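Local coordinates for protein cystathionine gamma-synthase (Xanthomonas oryzae pv. oryzae KACC 10331, PDB 6LD7) that probably makes cystathionine in the methionine biosynthesis pathway, using pyridoxal 5'-phosphate as its cofactor, at residues Ser42-Asp47 against Ser60-Arg65; Asp66-Ala71 against Arg254-Leu259; Glu70-Leu75 against Gly81-Thr86; Ser215-Gly220 against Phe250-Gly255; Asp260-Val265 against Gly339-Leu344. The protein carries 1 engineered substitution. All blocks are in the same frame, centred on the assembly; numbering follows the deposited sequence.

Helix 63-76 runs through the first three contacts. Interaction 1 holds its beginning, interaction 2 packs its middle on helix 246-256, and interaction 3 packs its later turns on strand 80-84. The centres of interactions 2 and 3 lie about 8 Å apart, and Leu68 CG meets Ile83 CD1 at 3.7 Å. Interaction 4 uses the same helix 246-256, its centre about 9 Å from that of interaction 2. Interaction 5 joins this group through Arg262 NH2, 2.8 Å from Gly255 O, a probable hydrogen bond. Arg262 also bonds Tyr210, next in sequence to Lys209, the predicted pyridoxal phosphate lysine. Interactions 1 and 5 are farthest apart, about 33 Å between centres.

Interaction 1: Ser42-Asp47 against Ser60-Arg65; sequences SNFSFD and SGNPTR
Asn62 OD1 takes two backbone N-H groups at the start of helix 63-76, while the other end of the same amide meets the ring of Phe44. The bond from Arg65 N to Asn62 OD1 is 3.1 Å long and nearly straight, with an N-H...O angle of 167°, and it lies in the carbonyl plane. The second, from Thr64 N to Asn62 OD1, measures 2.9 Å but is weak because it is bent to 121°. Asn62 ND2 is bonded to Val39 O, so both ends of the amide are held. Arg65 adds a further layer: Asn62 CB lies 3.9 Å above the guanidinium plane of Arg65, offset toward its rim, while Gly61 N meets the edge of that group.

Across the contact, Phe44 supplies the apolar partner. Its CG stands opposite the carbonyl carbon (chi1 -54°), which sends the ring toward the helix start. Phe44 CZ is 4.0 Å from Pro63 CD, the two side chains coming from opposite directions. Asn62 ND2 sits at the ring edge, near its plane and 4.3 Å from Phe44 CZ, and Gly61 O lies obliquely, 4.2 Å from Phe44 CE1. No hydrogen bond crosses between the segments. Backbone bonds of Ser42 with Thr58 and of Phe44 with Asp56 hold this irregular segment to the chain, while Ala33 of the third subunit packs on Phe44.

The arrangement is an asparagine N-cap followed by proline in the first helical turn, packed against an N-terminal arm that contacts neighbouring subunits, as in other trans-sulfuration enzymes.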
# COMPACT_ATOMS: atom_id res chain seq x y z
N SER C 42 -7.02 6.25 11.39
CA SER C 42 -8.23 5.77 12.05
C SER C 42 -8.93 6.97 12.67
O SER C 42 -10.15 6.95 12.75
CB SER C 42 -7.90 4.67 13.07
OG SER C 42 -6.96 5.17 14.00
N ASN C 43 -8.16 7.92 13.23
CA ASN C 43 -8.73 9.06 13.97
C ASN C 43 -8.17 10.40 13.44
O ASN C 43 -7.17 10.45 12.63
CB ASN C 43 -8.58 8.78 15.47
CG ASN C 43 -7.14 8.64 15.93
OD1 ASN C 43 -6.24 8.42 15.09
ND2 ASN C 43 -6.95 8.71 17.26
N PHE C 44 -8.88 11.43 13.85
CA PHE C 44 -8.76 12.86 13.49
C PHE C 44 -8.88 13.70 14.78
O PHE C 44 -9.74 13.42 15.61
CB PHE C 44 -9.83 13.24 12.43
CG PHE C 44 -9.84 12.39 11.21
CD1 PHE C 44 -10.48 11.15 11.22
CD2 PHE C 44 -9.15 12.76 10.08
CE1 PHE C 44 -10.41 10.29 10.13
CE2 PHE C 44 -9.10 11.91 8.98
CZ PHE C 44 -9.74 10.70 8.98
N SER C 45 -8.00 14.69 14.94
CA SER C 45 -7.95 15.57 16.11
C SER C 45 -9.21 16.43 16.08
O SER C 45 -9.82 16.63 14.97
CB SER C 45 -6.68 16.40 16.13
OG SER C 45 -6.64 17.24 14.97
N PHE C 46 -9.67 16.80 17.26
CA PHE C 46 -10.55 17.97 17.50
C PHE C 46 -9.78 19.27 17.24
O PHE C 46 -8.56 19.33 17.40
CB PHE C 46 -11.12 17.89 18.89
CG PHE C 46 -12.33 17.02 18.99
CD1 PHE C 46 -12.32 15.75 18.43
CD2 PHE C 46 -13.48 17.49 19.61
CE1 PHE C 46 -13.49 14.99 18.45
CE2 PHE C 46 -14.64 16.73 19.62
CZ PHE C 46 -14.62 15.47 19.09
N ASP C 47 -10.47 20.29 16.74
CA ASP C 47 -9.84 21.61 16.50
C ASP C 47 -10.02 22.46 17.77
O ASP C 47 -10.92 23.31 17.77
CB ASP C 47 -10.53 22.27 15.30
CG ASP C 47 -9.82 23.53 14.82
OD1 ASP C 47 -8.65 23.74 15.19
OD2 ASP C 47 -10.44 24.26 14.05
N SER C 60 -16.69 5.62 10.71
CA SER C 60 -17.92 6.43 10.55
C SER C 60 -17.86 7.32 9.25
O SER C 60 -18.86 7.33 8.49
CB SER C 60 -18.07 7.13 11.89
OG SER C 60 -18.24 8.47 11.67
N GLY C 61 -16.69 7.89 8.91
CA GLY C 61 -16.42 8.83 7.80
C GLY C 61 -14.89 8.90 7.56
O GLY C 61 -14.10 8.96 8.55
N ASN C 62 -14.44 8.82 6.31
CA ASN C 62 -13.00 8.92 5.94
C ASN C 62 -12.95 9.56 4.57
O ASN C 62 -13.80 9.23 3.73
CB ASN C 62 -12.37 7.55 5.89
CG ASN C 62 -10.99 7.57 5.31
OD1 ASN C 62 -10.90 7.63 4.08
ND2 ASN C 62 -9.97 7.50 6.19
N PRO C 63 -12.09 10.58 4.35
CA PRO C 63 -12.12 11.32 3.09
C PRO C 63 -11.75 10.51 1.85
O PRO C 63 -12.30 10.79 0.79
CB PRO C 63 -11.13 12.48 3.26
CG PRO C 63 -10.33 12.11 4.45
CD PRO C 63 -11.13 11.15 5.31
N THR C 64 -10.84 9.56 1.96
CA THR C 64 -10.46 8.72 0.78
C THR C 64 -11.67 7.85 0.37
O THR C 64 -12.00 7.74 -0.84
CB THR C 64 -9.24 7.87 1.10
OG1 THR C 64 -8.19 8.82 1.39
CG2 THR C 64 -8.95 6.93 -0.05
N ARG C 65 -12.34 7.26 1.36
CA ARG C 65 -13.54 6.43 1.12
C ARG C 65 -14.68 7.30 0.50
O ARG C 65 -15.32 6.87 -0.43
CB ARG C 65 -13.94 5.71 2.40
CG ARG C 65 -15.03 4.67 2.13
CD ARG C 65 -15.19 3.65 3.24
NE ARG C 65 -15.66 4.34 4.33
CZ ARG C 65 -15.10 4.39 5.56
NH1 ARG C 65 -14.14 3.59 6.01
NH2 ARG C 65 -15.67 5.22 6.39

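Interaction 2: Asp66-Ala71 against Arg254-Leu259; sequences DLLGEA and RGLRTL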
# COMPACT_ATOMS: atom_id res chain seq x y z
N ASP C 66 -14.90 8.50 1.03
CA ASP C 66 -15.95 9.43 0.62
C ASP C 66 -15.69 9.92 -0.82
O ASP C 66 -16.63 10.14 -1.50
CB ASP C 66 -16.05 10.63 1.54
CG ASP C 66 -16.80 10.28 2.81
OD1 ASP C 66 -17.35 9.18 2.88
OD2 ASP C 66 -16.69 11.04 3.75
N LEU C 67 -14.47 10.07 -1.26
CA LEU C 67 -14.25 10.43 -2.68
C LEU C 67 -14.83 9.34 -3.55
O LEU C 67 -15.27 9.66 -4.56
CB LEU C 67 -12.77 10.45 -2.97
CG LEU C 67 -12.13 11.80 -3.09
CD1 LEU C 67 -10.63 11.55 -3.29
CD2 LEU C 67 -12.75 12.56 -4.24
N LEU C 68 -14.61 8.07 -3.21
CA LEU C 68 -15.13 6.98 -4.03
C LEU C 68 -16.66 7.01 -3.96
O LEU C 68 -17.33 6.81 -4.98
CB LEU C 68 -14.52 5.66 -3.60
CG LEU C 68 -15.07 4.45 -4.31
CD1 LEU C 68 -14.72 4.51 -5.80
CD2 LEU C 68 -14.49 3.16 -3.73
N GLY C 69 -17.20 7.15 -2.76
CA GLY C 69 -18.64 7.36 -2.58
C GLY C 69 -19.24 8.41 -3.47
O GLY C 69 -20.24 8.12 -4.17
N GLU C 70 -18.63 9.58 -3.46
CA GLU C 70 -19.10 10.70 -4.26
C GLU C 70 -18.92 10.39 -5.74
O GLU C 70 -19.84 10.69 -6.51
CB GLU C 70 -18.29 11.95 -4.03
CG GLU C 70 -18.74 12.75 -2.86
CD GLU C 70 -17.62 13.78 -2.50
OE1 GLU C 70 -16.80 14.19 -3.44
OE2 GLU C 70 -17.49 14.07 -1.28
N ALA C 71 -17.79 9.81 -6.18
CA ALA C 71 -17.64 9.49 -7.62
C ALA C 71 -18.73 8.47 -8.03
O ALA C 71 -19.35 8.69 -9.08
CB ALA C 71 -16.30 8.93 -7.95
N ARG C 254 -8.68 4.37 -8.25
CA ARG C 254 -7.68 4.23 -9.33
C ARG C 254 -8.24 3.38 -10.48
O ARG C 254 -8.13 3.76 -11.66
CB ARG C 254 -6.41 3.62 -8.77
CG ARG C 254 -5.20 3.79 -9.69
CD ARG C 254 -4.03 3.04 -9.10
NE ARG C 254 -2.72 3.45 -9.53
CZ ARG C 254 -1.97 2.80 -10.39
NH1 ARG C 254 -2.35 1.65 -10.91
NH2 ARG C 254 -0.74 3.19 -10.55
N GLY C 255 -8.80 2.22 -10.17
CA GLY C 255 -9.39 1.43 -11.23
C GLY C 255 -10.54 2.15 -11.93
O GLY C 255 -10.60 2.03 -13.14
N LEU C 256 -11.40 2.88 -11.23
CA LEU C 256 -12.58 3.54 -11.82
C LEU C 256 -12.13 4.44 -12.95
O LEU C 256 -12.97 4.75 -13.85
CB LEU C 256 -13.21 4.49 -10.82
CG LEU C 256 -14.68 4.66 -10.73
CD1 LEU C 256 -15.07 5.92 -10.02
CD2 LEU C 256 -15.48 4.36 -11.93
N ARG C 257 -11.01 5.13 -12.76
CA ARG C 257 -10.52 6.10 -13.77
C ARG C 257 -10.42 5.49 -15.19
O ARG C 257 -10.40 6.30 -16.13
CB ARG C 257 -9.15 6.62 -13.30
CG ARG C 257 -9.33 7.48 -12.05
CD ARG C 257 -8.11 8.34 -11.74
NE ARG C 257 -8.30 9.25 -10.61
CZ ARG C 257 -7.95 8.96 -9.36
NH1 ARG C 257 -7.58 7.72 -9.02
NH2 ARG C 257 -8.02 9.89 -8.44
N THR C 258 -10.18 4.19 -15.33
CA THR C 258 -10.07 3.57 -16.64
C THR C 258 -11.34 2.78 -16.98
O THR C 258 -11.26 2.02 -17.92
CB THR C 258 -8.83 2.69 -16.72
OG1 THR C 258 -8.99 1.68 -15.71
CG2 THR C 258 -7.57 3.54 -16.61
N LEU C 259 -12.44 2.94 -16.25
CA LEU C 259 -13.64 2.06 -16.47
C LEU C 259 -14.16 2.23 -17.92
O LEU C 259 -14.52 1.24 -18.58
CB LEU C 259 -14.74 2.44 -15.47
CG LEU C 259 -16.07 1.73 -15.63
CD1 LEU C 259 -15.92 0.23 -15.50
CD2 LEU C 259 -17.05 2.23 -14.61
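This is an apolar helix-helix contact within the chain, in which Leu256, near the end of helix 246-256, reaches Ala71 and Leu68 on the middle of helix 63-76. All three residues are buried, and no hydrogen bond passes between the segments. The backbones stay apart, Ala71 CA and Leu256 CA separated by 8.9 Å, and the leucine spans the distance. One methyl does the touching: Leu256 CD1 comes to 3.9 Å from Ala71 CB and to 4.5 Å from Leu68 CD1. The extended second torsion of Leu256 (chi2 -161°) sets CD1 anti to CA, carrying the methyl outward to the other helix.

Ala71, three residues after Leu68, points toward the partner and lets the leucine come close. Leu68 approaches with its branched end and also packs on Ala249, Thr252 and Leu253 of helix 246-256. Directly beyond, Leu259 N bonds to Leu256 O at 3.1 Å in a type I turn. Thr258 takes the N-cap position of the next helix, but its side chain makes no capping bond.

It is buried leucine-alanine helix packing within the PLP-dependent Cys/Met metabolism fold, where a type I turn leads helix 246-256 into helix 259-277.

Interaction 3: Glu70-Leu75 against Gly81-Thr86; sequences EALAEL and GVITST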
# COMPACT_ATOMS: atom_id res chain seq x y z
N GLU C 70 -18.63 9.58 -3.46
CA GLU C 70 -19.10 10.70 -4.26
C GLU C 70 -18.92 10.39 -5.74
O GLU C 70 -19.84 10.69 -6.51
CB GLU C 70 -18.29 11.95 -4.03
CG GLU C 70 -18.74 12.75 -2.86
CD GLU C 70 -17.62 13.78 -2.50
OE1 GLU C 70 -16.80 14.19 -3.44
OE2 GLU C 70 -17.49 14.07 -1.28
N ALA C 71 -17.79 9.81 -6.18
CA ALA C 71 -17.64 9.49 -7.62
C ALA C 71 -18.73 8.47 -8.03
O ALA C 71 -19.35 8.69 -9.08
CB ALA C 71 -16.30 8.93 -7.95
N LEU C 72 -19.04 7.46 -7.21
CA LEU C 72 -20.08 6.52 -7.64
C LEU C 72 -21.46 7.17 -7.58
O LEU C 72 -22.27 6.86 -8.45
CB LEU C 72 -20.01 5.25 -6.82
CG LEU C 72 -18.78 4.43 -7.08
CD1 LEU C 72 -18.83 3.21 -6.26
CD2 LEU C 72 -18.64 4.01 -8.52
N ALA C 73 -21.74 8.02 -6.58
CA ALA C 73 -23.02 8.72 -6.50
C ALA C 73 -23.21 9.55 -7.79
O ALA C 73 -24.30 9.52 -8.35
CB ALA C 73 -23.09 9.63 -5.31
N GLU C 74 -22.20 10.28 -8.21
CA GLU C 74 -22.21 11.12 -9.43
C GLU C 74 -22.43 10.25 -10.68
O GLU C 74 -23.23 10.61 -11.50
CB GLU C 74 -20.97 11.98 -9.58
CG GLU C 74 -21.08 12.86 -10.85
CD GLU C 74 -19.92 13.83 -11.08
OE1 GLU C 74 -18.99 13.86 -10.23
OE2 GLU C 74 -19.92 14.55 -12.13
N LEU C 75 -21.79 9.13 -10.87
CA LEU C 75 -22.01 8.25 -12.05
C LEU C 75 -23.41 7.66 -12.00
O LEU C 75 -23.95 7.47 -13.06
CB LEU C 75 -21.03 7.08 -11.99
CG LEU C 75 -19.71 7.17 -12.74
CD1 LEU C 75 -19.29 8.56 -13.06
CD2 LEU C 75 -18.62 6.34 -12.06
N GLY C 81 -23.17 8.07 -1.80
CA GLY C 81 -22.72 6.67 -1.84
C GLY C 81 -22.11 6.25 -0.53
O GLY C 81 -21.45 7.07 0.10
N VAL C 82 -22.33 5.00 -0.15
CA VAL C 82 -21.66 4.37 0.99
C VAL C 82 -20.81 3.25 0.42
O VAL C 82 -21.34 2.50 -0.38
CB VAL C 82 -22.69 3.85 2.01
CG1 VAL C 82 -22.06 3.19 3.19
CG2 VAL C 82 -23.50 5.00 2.51
N ILE C 83 -19.58 3.13 0.90
CA ILE C 83 -18.61 2.11 0.45
C ILE C 83 -18.46 1.05 1.56
O ILE C 83 -18.05 1.39 2.70
CB ILE C 83 -17.28 2.81 0.09
CG1 ILE C 83 -17.42 3.89 -1.01
CG2 ILE C 83 -16.26 1.76 -0.34
CD1 ILE C 83 -18.04 3.45 -2.30
N THR C 84 -18.62 -0.22 1.20
CA THR C 84 -18.59 -1.35 2.14
C THR C 84 -17.35 -2.17 1.89
O THR C 84 -16.74 -2.13 0.78
CB THR C 84 -19.93 -2.13 2.03
OG1 THR C 84 -20.09 -2.64 0.71
CG2 THR C 84 -21.11 -1.24 2.38
N SER C 85 -17.04 -3.01 2.85
CA SER C 85 -15.88 -3.90 2.75
C SER C 85 -16.08 -5.01 1.73
O SER C 85 -15.06 -5.46 1.22
CB SER C 85 -15.53 -4.47 4.13
OG SER C 85 -16.66 -5.23 4.51
N THR C 86 -17.32 -5.37 1.38
CA THR C 86 -17.61 -6.31 0.28
C THR C 86 -18.93 -5.98 -0.38
O THR C 86 -19.80 -5.22 0.21
CB THR C 86 -17.68 -7.74 0.84
OG1 THR C 86 -18.80 -7.93 1.69
CG2 THR C 86 -16.44 -8.10 1.64
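Leu72 and Ile83 cross at about a right angle, meeting through their terminal methyls, with Leu72 CD1 4.0 Å from Ile83 CD1. Leu72 points from the helix toward the strand, its CG opposite the carbonyl carbon (chi1 -69°). Ile83 starts out along a different line, and it is the end of its CG1 branch that turns in to the leucine. The same methyl also lies beside Leu68, so the isoleucine packs along successive turns of helix 63-76.

At the beginning of the strand the approach is much closer and involves backbone. Ala73 CB touches Gly81 N at 3.8 Å, and the two CA atoms, Ala73 CA and Gly81 CA, are 5.1 Å apart. Gly81 presents bare backbone to the helix. Farther on, Thr84 OG1 donates to Thr86 O at 2.6 Å from above the carbonyl plane, bracing the turn that leaves the strand. Val82 faces the other way, onto helices 87-98 and 227-240.

With no hydrogen bond between the segments, helix 63-76 and strand 80-84 are held here by van der Waals contact alone, while the strand's backbone bonds go to neighbours such as Val222 and Gly220.

Interaction 4: Ser215-Gly220 against Phe250-Gly255; sequences SDVVGG and FLTLRG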
# COMPACT_ATOMS: atom_id res chain seq x y z
N SER C 215 -8.92 -7.00 -10.02
CA SER C 215 -8.93 -8.28 -9.26
C SER C 215 -8.11 -8.17 -7.99
O SER C 215 -7.50 -9.11 -7.62
CB SER C 215 -8.39 -9.38 -10.16
OG SER C 215 -9.26 -9.56 -11.26
N ASP C 216 -7.92 -6.99 -7.44
CA ASP C 216 -7.05 -6.86 -6.26
C ASP C 216 -7.77 -6.13 -5.11
O ASP C 216 -7.05 -5.68 -4.24
CB ASP C 216 -5.74 -6.21 -6.67
CG ASP C 216 -5.84 -4.85 -7.33
OD1 ASP C 216 -7.01 -4.30 -7.39
OD2 ASP C 216 -4.75 -4.37 -7.86
N VAL C 217 -9.09 -5.96 -5.18
CA VAL C 217 -9.90 -5.37 -4.09
C VAL C 217 -11.21 -6.12 -4.06
O VAL C 217 -11.81 -6.32 -5.16
CB VAL C 217 -10.25 -3.91 -4.35
CG1 VAL C 217 -11.26 -3.41 -3.33
CG2 VAL C 217 -9.06 -3.00 -4.43
N VAL C 218 -11.68 -6.43 -2.86
CA VAL C 218 -13.05 -6.88 -2.65
C VAL C 218 -13.71 -5.65 -2.02
O VAL C 218 -13.10 -5.11 -1.14
CB VAL C 218 -13.12 -8.15 -1.78
CG1 VAL C 218 -14.56 -8.53 -1.39
CG2 VAL C 218 -12.43 -9.33 -2.41
N GLY C 219 -14.87 -5.20 -2.53
CA GLY C 219 -15.57 -4.00 -2.03
C GLY C 219 -17.02 -3.96 -2.51
O GLY C 219 -17.35 -4.65 -3.45
N GLY C 220 -17.85 -3.10 -1.91
CA GLY C 220 -19.20 -2.80 -2.33
C GLY C 220 -19.50 -1.34 -2.25
O GLY C 220 -18.69 -0.57 -1.68
N PHE C 250 -8.87 3.70 -2.25
CA PHE C 250 -7.82 4.30 -3.10
C PHE C 250 -7.63 3.43 -4.35
O PHE C 250 -7.56 3.99 -5.51
CB PHE C 250 -6.50 4.50 -2.32
CG PHE C 250 -5.30 4.60 -3.21
CD1 PHE C 250 -5.03 5.79 -3.89
CD2 PHE C 250 -4.50 3.49 -3.43
CE1 PHE C 250 -3.97 5.87 -4.77
CE2 PHE C 250 -3.41 3.59 -4.32
CZ PHE C 250 -3.18 4.76 -5.01
N LEU C 251 -7.39 2.14 -4.19
CA LEU C 251 -7.13 1.29 -5.36
C LEU C 251 -8.39 1.25 -6.26
O LEU C 251 -8.23 1.19 -7.49
CB LEU C 251 -6.81 -0.13 -4.90
CG LEU C 251 -5.36 -0.40 -4.51
CD1 LEU C 251 -5.20 -1.89 -4.33
CD2 LEU C 251 -4.39 0.15 -5.58
N THR C 252 -9.57 1.23 -5.68
CA THR C 252 -10.83 1.21 -6.48
C THR C 252 -11.10 2.50 -7.20
O THR C 252 -11.39 2.39 -8.35
CB THR C 252 -12.07 0.54 -5.88
OG1 THR C 252 -13.43 0.97 -6.16
CG2 THR C 252 -11.84 -0.19 -4.63
N LEU C 253 -10.84 3.64 -6.63
CA LEU C 253 -10.93 4.88 -7.39
C LEU C 253 -9.87 4.85 -8.52
O LEU C 253 -10.18 5.26 -9.70
CB LEU C 253 -10.72 6.02 -6.42
CG LEU C 253 -11.10 7.36 -6.98
CD1 LEU C 253 -12.57 7.43 -7.30
CD2 LEU C 253 -10.71 8.44 -6.01
N ARG C 254 -8.68 4.37 -8.25
CA ARG C 254 -7.68 4.23 -9.33
C ARG C 254 -8.24 3.38 -10.48
O ARG C 254 -8.13 3.76 -11.66
CB ARG C 254 -6.41 3.62 -8.77
CG ARG C 254 -5.20 3.79 -9.69
CD ARG C 254 -4.03 3.04 -9.10
NE ARG C 254 -2.72 3.45 -9.53
CZ ARG C 254 -1.97 2.80 -10.39
NH1 ARG C 254 -2.35 1.65 -10.91
NH2 ARG C 254 -0.74 3.19 -10.55
N GLY C 255 -8.80 2.22 -10.17
CA GLY C 255 -9.39 1.43 -11.23
C GLY C 255 -10.54 2.15 -11.93
O GLY C 255 -10.60 2.03 -13.14
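Val217 lays both its methyls against helix 246-256. CG1 meets the threonine alone, with Val217 CG1 3.5 Å from Thr252 CG2, while CG2 rests on the leucine, 3.7 Å from Leu251 CB, and also lies near the threonine methyl. Val217 CG2 reaches Leu251 CD1 as well, at 4.0 Å. The first torsion sets the branches, CG1 trans to the backbone nitrogen (chi1 171°) and CG2 opposite the carbonyl carbon. Against Thr252 the valine crosses at about a right angle.

Asp216 continues the contact along the leucine, its carboxylate carbon CG 4.3 Å from Leu251 CD1. The polar end of this aspartate leaves the two segments for another chain: a salt bridge joins Asp216 OD2 to the Arg254 NE that belongs to the fourth subunit, and Arg254 of this chain reciprocates with Asp216 of that subunit. Leu40 of the second subunit packs on both Asp216 and Leu251.

Beyond this first shell, Gly219 N is bonded to Thr208 OG1, and Gly220 pairs with Thr84 where the loop enters strand 220-224. On the helix side, Thr252 packs on Leu68 of helix 63-76.

No hydrogen bond links the two segments, and the contact is apolar at its centre. Its charge lies at the margin, where the paired aspartate-arginine bridges tie the loop between strands 202-206 and 220-224, and the helix beside it, to the fourth subunit.

Interaction 5: Asp260-Val265 against Gly339-Leu344; sequences DARLRV and GGVESL
Arg262 joins helix 259-277 to the loop of Val341 and Gly339, the one residue of its segment to touch that loop. Asp260 turns instead to its own helix: its OD2 receives both Arg264 NE at 3.1 Å and Arg264 NH2 at 3.2 Å, a side-on salt bridge to one oxygen.

Two residues on, Arg262 points toward the loop and bends at its third torsion (chi3 -75°). At that bend its aliphatic part packs obliquely on the valine, with Arg262 CD 3.6 Å from Val341 CG1. The guanidinium goes on to a water, which accepts from Arg262 NH1 at 2.6 Å and donates to Gly339 O at 2.9 Å. Other acceptors fix the group's rotation: NE bonds Thr258 OG1, NH2 bonds Gly255 O, and NH1 bonds Tyr210 O. Leu263 packs on Ser189 and Ala191. Arg264 also bridges to Glu268 of the fourth subunit, and Val265 lies against Ile377.

Direct contact across the segments is thus apolar, and the polar link runs through one water. The buried arginine has oxygen partners at all three nitrogens, which should stabilise its positive charge while tying helix 259-277 to helix 246-256 and to the loops of Tyr210 and Gly339.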
# COMPACT_ATOMS: atom_id res chain seq x y z
N ASP C 260 -14.31 3.44 -18.35
CA ASP C 260 -14.76 3.77 -19.72
C ASP C 260 -13.79 3.17 -20.75
O ASP C 260 -14.24 2.53 -21.71
CB ASP C 260 -14.77 5.27 -19.98
CG ASP C 260 -14.92 5.64 -21.52
OD1 ASP C 260 -16.02 5.38 -21.91
OD2 ASP C 260 -13.94 6.23 -22.34
N ALA C 261 -12.50 3.41 -20.60
CA ALA C 261 -11.48 2.95 -21.55
C ALA C 261 -11.44 1.43 -21.55
O ALA C 261 -11.25 0.83 -22.63
CB ALA C 261 -10.14 3.49 -21.19
N ARG C 262 -11.57 0.80 -20.37
CA ARG C 262 -11.62 -0.67 -20.29
C ARG C 262 -12.89 -1.22 -21.00
O ARG C 262 -12.78 -2.17 -21.85
CB ARG C 262 -11.60 -1.17 -18.84
CG ARG C 262 -10.21 -0.98 -18.24
CD ARG C 262 -10.08 -1.48 -16.79
NE ARG C 262 -10.72 -0.56 -15.84
CZ ARG C 262 -11.82 -0.86 -15.15
NH1 ARG C 262 -12.46 -2.00 -15.36
NH2 ARG C 262 -12.26 -0.01 -14.22
N LEU C 263 -14.02 -0.68 -20.71
CA LEU C 263 -15.33 -1.20 -21.27
C LEU C 263 -15.35 -1.06 -22.82
O LEU C 263 -15.99 -1.88 -23.49
CB LEU C 263 -16.49 -0.44 -20.63
CG LEU C 263 -16.83 -0.92 -19.22
CD1 LEU C 263 -17.83 0.01 -18.58
CD2 LEU C 263 -17.26 -2.39 -19.14
N ARG C 264 -14.74 -0.06 -23.39
CA ARG C 264 -14.71 0.01 -24.88
C ARG C 264 -14.03 -1.23 -25.44
O ARG C 264 -14.55 -1.83 -26.34
CB ARG C 264 -13.95 1.21 -25.38
CG ARG C 264 -14.66 2.53 -25.08
CD ARG C 264 -13.57 3.50 -25.46
NE ARG C 264 -13.85 4.85 -25.08
CZ ARG C 264 -13.74 5.89 -25.89
NH1 ARG C 264 -13.45 5.72 -27.14
NH2 ARG C 264 -14.02 7.09 -25.44
N VAL C 265 -12.94 -1.68 -24.83
CA VAL C 265 -12.22 -2.87 -25.35
C VAL C 265 -13.02 -4.12 -24.94
O VAL C 265 -13.13 -5.03 -25.76
CB VAL C 265 -10.78 -2.89 -24.86
CG1 VAL C 265 -10.09 -4.15 -25.37
CG2 VAL C 265 -10.05 -1.63 -25.26
N GLY C 339 -15.26 -9.23 -14.47
CA GLY C 339 -15.09 -7.79 -14.57
C GLY C 339 -13.63 -7.38 -14.50
O GLY C 339 -13.41 -6.16 -14.44
N GLY C 340 -12.70 -8.32 -14.46
CA GLY C 340 -11.27 -8.00 -14.50
C GLY C 340 -10.77 -7.72 -15.94
O GLY C 340 -11.43 -8.15 -16.86
N VAL C 341 -9.62 -7.06 -16.05
CA VAL C 341 -8.96 -6.76 -17.32
C VAL C 341 -8.56 -8.10 -17.95
O VAL C 341 -8.53 -8.19 -19.17
CB VAL C 341 -7.75 -5.85 -17.07
CG1 VAL C 341 -8.16 -4.47 -16.75
CG2 VAL C 341 -6.74 -6.38 -16.02
N GLU C 342 -8.37 -9.13 -17.15
CA GLU C 342 -7.95 -10.49 -17.62
C GLU C 342 -9.19 -11.35 -17.88
O GLU C 342 -10.11 -11.38 -17.05
CB GLU C 342 -6.95 -11.20 -16.69
CG GLU C 342 -6.53 -10.42 -15.40
CD GLU C 342 -7.68 -10.10 -14.41
OE1 GLU C 342 -7.62 -8.97 -13.75
OE2 GLU C 342 -8.72 -10.95 -14.32
N SER C 343 -9.22 -12.05 -19.00
CA SER C 343 -10.34 -12.96 -19.37
C SER C 343 -10.37 -14.16 -18.40
O SER C 343 -9.31 -14.76 -18.10
CB SER C 343 -10.25 -13.39 -20.78
OG SER C 343 -10.36 -12.29 -21.70
N LEU C 344 -11.57 -14.51 -17.97
CA LEU C 344 -11.83 -15.65 -17.09
C LEU C 344 -12.87 -16.54 -17.73
O LEU C 344 -13.70 -16.05 -18.49
CB LEU C 344 -12.37 -15.13 -15.76
CG LEU C 344 -11.47 -14.16 -14.99
CD1 LEU C 344 -12.07 -13.80 -13.65
CD2 LEU C 344 -10.09 -14.71 -14.75
O HOH W 1 -11.92 -4.44 -16.22